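Local coordinates for apical membrane antigen AMA1 (PDB 4YIV), which acts in host cell invasion by the parasite, as part of the moving junction, a ring formed between the plasma membranes of the parasite's apical tip and the target host cell, at residues L81-T86 with G110-P115; K88-K91 with P96-G99. All coordinates share one frame; numbering follows the deposited sequence.

Interaction 1: L81-T86 with G110-P115; sequences LEDVPT and GQRISP
D83 OD1 takes two donors, R112 NH1 from the other segment and the amide ND2 of N102. The bond from R112 NH1 to D83 OD1 is 2.8 Å long and arrives on the syn lone pair, the one facing the second carboxylate oxygen. Beside it R112 NH2 meets D83 OD2 at the same 2.8 Å, again on the syn side but 16° out of the carboxylate plane. This is an end-on, bidentate salt bridge: the NH1–NH2 edge of the guanidinium faces the carboxylate, with the two planes only 19° apart. Such a fit explains why arginine and aspartate suit these places, since each offers a flat pair of polar atoms at matching spacing. The R112 chain starts out extended and bends at chi3 (-77°), which turns the guanidinium toward D83. NH1 has a further task, donating to S114 O at 2.8 Å, with that oxygen lying in the guanidinium plane, so two partners fix the rotation of the group. Both segments belong to the first PAN-like domain of the AMA1 ectodomain. There 110-115 runs directly into strand 116-117, an outermost strand of the five-stranded antiparallel sheet, and the peptide before P115, which the strand follows, is cis. S114 is small enough to be buried against that sheet, where its OG bonds with N102 OD1 and receives I170 N. Across the interface, D83 OD2 is also bound to a glycerol, probably from the crystallisation liquor, while the D83 backbone pairs with G100.

Interaction 2: K88-K91 with P96-G99; sequences KEYK and PLPG
The methyl CD2 of L97 sits over the middle of the Y90 ring, 3.5 Å from the ring centroid and a mere 4° off the normal, a well-centred CH-pi contact. All the ring carbons are therefore at much the same range, with Y90 CD2 closest to L97 CD2 at 3.7 Å. Y90 swings its ring off the helix with CG anti to the backbone N (chi1 -178°), which carries the aromatic face across to the loop. L97 answers by placing CG beside its own backbone N, and of the two branches it is CD2 that reaches the ring. A tyrosine suits the site because its ring can pack against a methyl while OH still bonds to N95 OD1, in the turn that links the two segments. P98 fills in at the root of the same side chain: its CD lies 4.0 Å from Y90 CD1 and equally far from Y90 CA. CG of P98 reaches E89 O at 3.9 Å, a packing contact against the helix backbone. The prolines stiffen the returning chain, P96 following a cis peptide, and the carbonyls around them find donors elsewhere: P96 O receives Y76 OH, and Q70 NE2 bonds both L97 O and G99 O. E89 turns its polar end toward the start of the helix, where OE2 accepts the backbone N of T86. With the T86 side chain capping a backbone N in return, a capping box closes the N-terminus of helix 87-93, a short surface helix on which the proline-rich loop folds back.

Overall arrangement
The two contacts lie on the same side of the chain's centre, with their own centres 14 Å apart, in a region before the edge strand 116-117 that has helix 87-93 as its only regular element. Along the sequence they are concentric: 81-86 leads into the helix holding 88-91, then 96-99 returns, and 110-115 closes the outer excursion. They also touch directly, for P85 CG packs at 3.4 Å from P98 O and lies near L97 CD2, while E82 CB meets G99. Interaction 2 thus folds the helix onto its own exit loop, and interaction 1 ties the beginning and end of the whole excursion together, far from the centre of the chain, in this PAN-like domain.

Interaction 1: L81-T86 with G110-P115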
loop_
_atom_site.group_PDB
_atom_site.type_symbol
_atom_site.label_atom_id
_atom_site.label_comp_id
_atom_site.label_asym_id
_atom_site.label_seq_id
_atom_site.Cartn_x
_atom_site.Cartn_y
_atom_site.Cartn_z
ATOM N N LEU A 81 10.208 6.510 -12.249
ATOM C CA LEU A 81 10.785 5.254 -12.703
ATOM C C LEU A 81 11.970 5.452 -13.682
ATOM O O LEU A 81 12.672 4.498 -14.016
ATOM C CB LEU A 81 9.692 4.386 -13.316
ATOM C CG LEU A 81 8.609 3.913 -12.328
ATOM C CD1 LEU A 81 7.617 2.969 -13.035
ATOM C CD2 LEU A 81 9.212 3.252 -11.045
ATOM N N GLU A 82 12.216 6.682 -14.116
ATOM C CA GLU A 82 13.433 6.969 -14.874
ATOM C C GLU A 82 14.665 6.746 -13.991
ATOM O O GLU A 82 14.599 6.913 -12.764
ATOM C CB GLU A 82 13.419 8.422 -15.406
ATOM C CG GLU A 82 12.294 8.729 -16.371
ATOM C CD GLU A 82 12.646 8.485 -17.826
ATOM O OE1 GLU A 82 11.746 8.059 -18.582
ATOM O OE2 GLU A 82 13.805 8.737 -18.225
ATOM N N ASP A 83 15.786 6.371 -14.611
ATOM C CA ASP A 83 17.076 6.286 -13.940
ATOM C C ASP A 83 17.448 7.530 -13.126
ATOM O O ASP A 83 17.181 8.666 -13.565
ATOM C CB ASP A 83 18.192 6.075 -14.980
ATOM C CG ASP A 83 18.370 4.617 -15.392
ATOM O OD1 ASP A 83 17.686 3.727 -14.855
ATOM O OD2 ASP A 83 19.228 4.359 -16.260
ATOM N N VAL A 84 18.085 7.333 -11.968
ATOM C CA VAL A 84 18.817 8.427 -11.330
ATOM C C VAL A 84 19.822 8.991 -12.344
ATOM O O VAL A 84 20.393 8.255 -13.150
ATOM C CB VAL A 84 19.559 8.000 -10.040
ATOM C CG1 VAL A 84 18.512 7.536 -8.996
ATOM C CG2 VAL A 84 20.563 6.901 -10.310
ATOM N N PRO A 85 20.032 10.304 -12.304
ATOM C CA PRO A 85 20.868 10.954 -13.318
ATOM C C PRO A 85 22.325 10.705 -13.094
ATOM O O PRO A 85 22.775 10.533 -11.955
ATOM C CB PRO A 85 20.547 12.446 -13.131
ATOM C CG PRO A 85 20.239 12.577 -11.687
ATOM C CD PRO A 85 19.463 11.282 -11.359
ATOM N N THR A 86 23.079 10.698 -14.182
ATOM C CA THR A 86 24.538 10.643 -14.089
ATOM C C THR A 86 25.042 12.050 -13.822
ATOM O O THR A 86 24.299 13.002 -14.024
ATOM C CB THR A 86 25.158 10.149 -15.390
ATOM O OG1 THR A 86 24.894 11.126 -16.412
ATOM C CG2 THR A 86 24.559 8.787 -15.796
ATOM N N GLY A 110 28.418 -5.198 -17.174
ATOM C CA GLY A 110 27.796 -4.118 -17.926
ATOM C C GLY A 110 26.303 -4.368 -18.078
ATOM O O GLY A 110 25.626 -3.683 -18.841
ATOM N N GLN A 111 25.802 -5.358 -17.335
ATOM C CA GLN A 111 24.389 -5.762 -17.334
ATOM C C GLN A 111 23.547 -4.879 -16.383
ATOM O O GLN A 111 23.829 -4.806 -15.182
ATOM C CB GLN A 111 24.277 -7.241 -16.908
ATOM C CG GLN A 111 22.927 -7.909 -17.114
ATOM C CD GLN A 111 22.824 -9.227 -16.357
ATOM O OE1 GLN A 111 23.827 -9.761 -15.871
ATOM N NE2 GLN A 111 21.609 -9.751 -16.242
ATOM N N ARG A 112 22.511 -4.226 -16.914
ATOM C CA ARG A 112 21.617 -3.375 -16.107
ATOM C C ARG A 112 20.948 -4.148 -14.970
ATOM O O ARG A 112 20.451 -5.254 -15.174
ATOM C CB ARG A 112 20.552 -2.745 -17.007
ATOM C CG ARG A 112 19.474 -1.988 -16.271
ATOM C CD ARG A 112 18.508 -1.321 -17.228
ATOM N NE ARG A 112 19.052 -0.097 -17.836
ATOM C CZ ARG A 112 19.013 1.125 -17.291
ATOM N NH1 ARG A 112 18.464 1.354 -16.093
ATOM N NH2 ARG A 112 19.538 2.145 -17.954
ATOM N N ILE A 113 20.946 -3.574 -13.767
ATOM C CA ILE A 113 20.307 -4.219 -12.632
ATOM C C ILE A 113 18.787 -3.896 -12.542
ATOM O O ILE A 113 18.009 -4.745 -12.074
ATOM C CB ILE A 113 21.004 -3.828 -11.312
ATOM C CG1 ILE A 113 22.482 -4.239 -11.390
ATOM C CG2 ILE A 113 20.310 -4.492 -10.113
ATOM C CD1 ILE A 113 23.316 -3.958 -10.123
ATOM N N SER A 114 18.363 -2.708 -13.006
ATOM C CA SER A 114 16.964 -2.283 -12.864
ATOM C C SER A 114 16.488 -1.358 -13.981
ATOM O O SER A 114 17.178 -0.409 -14.298
ATOM C CB SER A 114 16.803 -1.569 -11.515
ATOM O OG SER A 114 15.464 -1.158 -11.305
ATOM N N PRO A 115 15.274 -1.568 -14.524
ATOM C CA PRO A 115 14.307 -2.591 -14.103
ATOM C C PRO A 115 14.723 -3.976 -14.570
ATOM O O PRO A 115 15.472 -4.126 -15.546
ATOM C CB PRO A 115 13.003 -2.146 -14.761
ATOM C CG PRO A 115 13.426 -1.346 -15.932
ATOM C CD PRO A 115 14.702 -0.671 -15.535
#

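Interaction 2: K88-K91 with P96-G99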
loop_
_atom_site.group_PDB
_atom_site.type_symbol
_atom_site.label_atom_id
_atom_site.label_comp_id
_atom_site.label_asym_id
_atom_site.label_seq_id
_atom_site.Cartn_x
_atom_site.Cartn_y
_atom_site.Cartn_z
ATOM N N LYS A 88 27.007 13.730 -15.666
ATOM C CA LYS A 88 26.984 14.454 -16.928
ATOM C C LYS A 88 25.578 14.921 -17.291
ATOM O O LYS A 88 25.400 16.016 -17.813
ATOM C CB LYS A 88 27.555 13.585 -18.058
ATOM C CG LYS A 88 27.429 14.233 -19.432
ATOM C CD LYS A 88 28.443 13.672 -20.427
ATOM C CE LYS A 88 28.226 14.274 -21.822
ATOM N NZ LYS A 88 29.103 13.655 -22.860
ATOM N N GLU A 89 24.569 14.107 -17.015
ATOM C CA GLU A 89 23.197 14.529 -17.287
ATOM C C GLU A 89 22.791 15.714 -16.414
ATOM O O GLU A 89 22.055 16.605 -16.852
ATOM C CB GLU A 89 22.235 13.360 -17.078
ATOM C CG GLU A 89 22.359 12.360 -18.185
ATOM C CD GLU A 89 21.683 11.027 -17.891
ATOM O OE1 GLU A 89 21.338 10.315 -18.857
ATOM O OE2 GLU A 89 21.524 10.681 -16.702
ATOM N N TYR A 90 23.272 15.714 -15.177
ATOM C CA TYR A 90 22.962 16.787 -14.229
ATOM C C TYR A 90 23.666 18.076 -14.664
ATOM O O TYR A 90 23.098 19.170 -14.612
ATOM C CB TYR A 90 23.412 16.387 -12.855
ATOM C CG TYR A 90 23.138 17.354 -11.752
ATOM C CD1 TYR A 90 22.087 18.265 -11.802
ATOM C CD2 TYR A 90 23.942 17.337 -10.621
ATOM C CE1 TYR A 90 21.865 19.139 -10.736
ATOM C CE2 TYR A 90 23.726 18.184 -9.568
ATOM C CZ TYR A 90 22.689 19.083 -9.619
ATOM O OH TYR A 90 22.516 19.937 -8.541
ATOM N N LYS A 91 24.916 17.948 -15.078
ATOM C CA LYS A 91 25.614 19.123 -15.590
ATOM C C LYS A 91 24.869 19.670 -16.805
ATOM O O LYS A 91 24.686 20.871 -16.904
ATOM C CB LYS A 91 27.063 18.811 -15.930
ATOM C CG LYS A 91 28.025 19.385 -14.894
ATOM C CD LYS A 91 29.236 18.488 -14.683
ATOM C CE LYS A 91 29.984 18.839 -13.401
ATOM N NZ LYS A 91 31.127 17.900 -13.168
ATOM N N PRO A 96 16.810 21.560 -11.160
ATOM C CA PRO A 96 17.068 20.472 -10.214
ATOM C C PRO A 96 17.604 19.225 -10.927
ATOM O O PRO A 96 17.689 19.179 -12.163
ATOM C CB PRO A 96 15.681 20.216 -9.615
ATOM C CG PRO A 96 14.759 20.413 -10.757
ATOM C CD PRO A 96 15.382 21.593 -11.539
ATOM N N LEU A 97 17.986 18.234 -10.137
ATOM C CA LEU A 97 18.369 16.937 -10.669
ATOM C C LEU A 97 17.330 16.477 -11.667
ATOM O O LEU A 97 16.126 16.575 -11.411
ATOM C CB LEU A 97 18.505 15.914 -9.539
ATOM C CG LEU A 97 19.661 16.164 -8.577
ATOM C CD1 LEU A 97 19.381 15.466 -7.263
ATOM C CD2 LEU A 97 20.976 15.685 -9.181
ATOM N N PRO A 98 17.777 16.017 -12.843
ATOM C CA PRO A 98 16.819 15.428 -13.765
ATOM C C PRO A 98 16.618 13.924 -13.431
ATOM O O PRO A 98 17.066 13.449 -12.379
ATOM C CB PRO A 98 17.494 15.629 -15.132
ATOM C CG PRO A 98 18.975 15.506 -14.809
ATOM C CD PRO A 98 19.152 16.016 -13.386
ATOM N N GLY A 99 15.950 13.203 -14.313
ATOM C CA GLY A 99 15.824 11.752 -14.169
ATOM C C GLY A 99 14.800 11.365 -13.104
ATOM O O GLY A 99 13.877 12.134 -12.786
#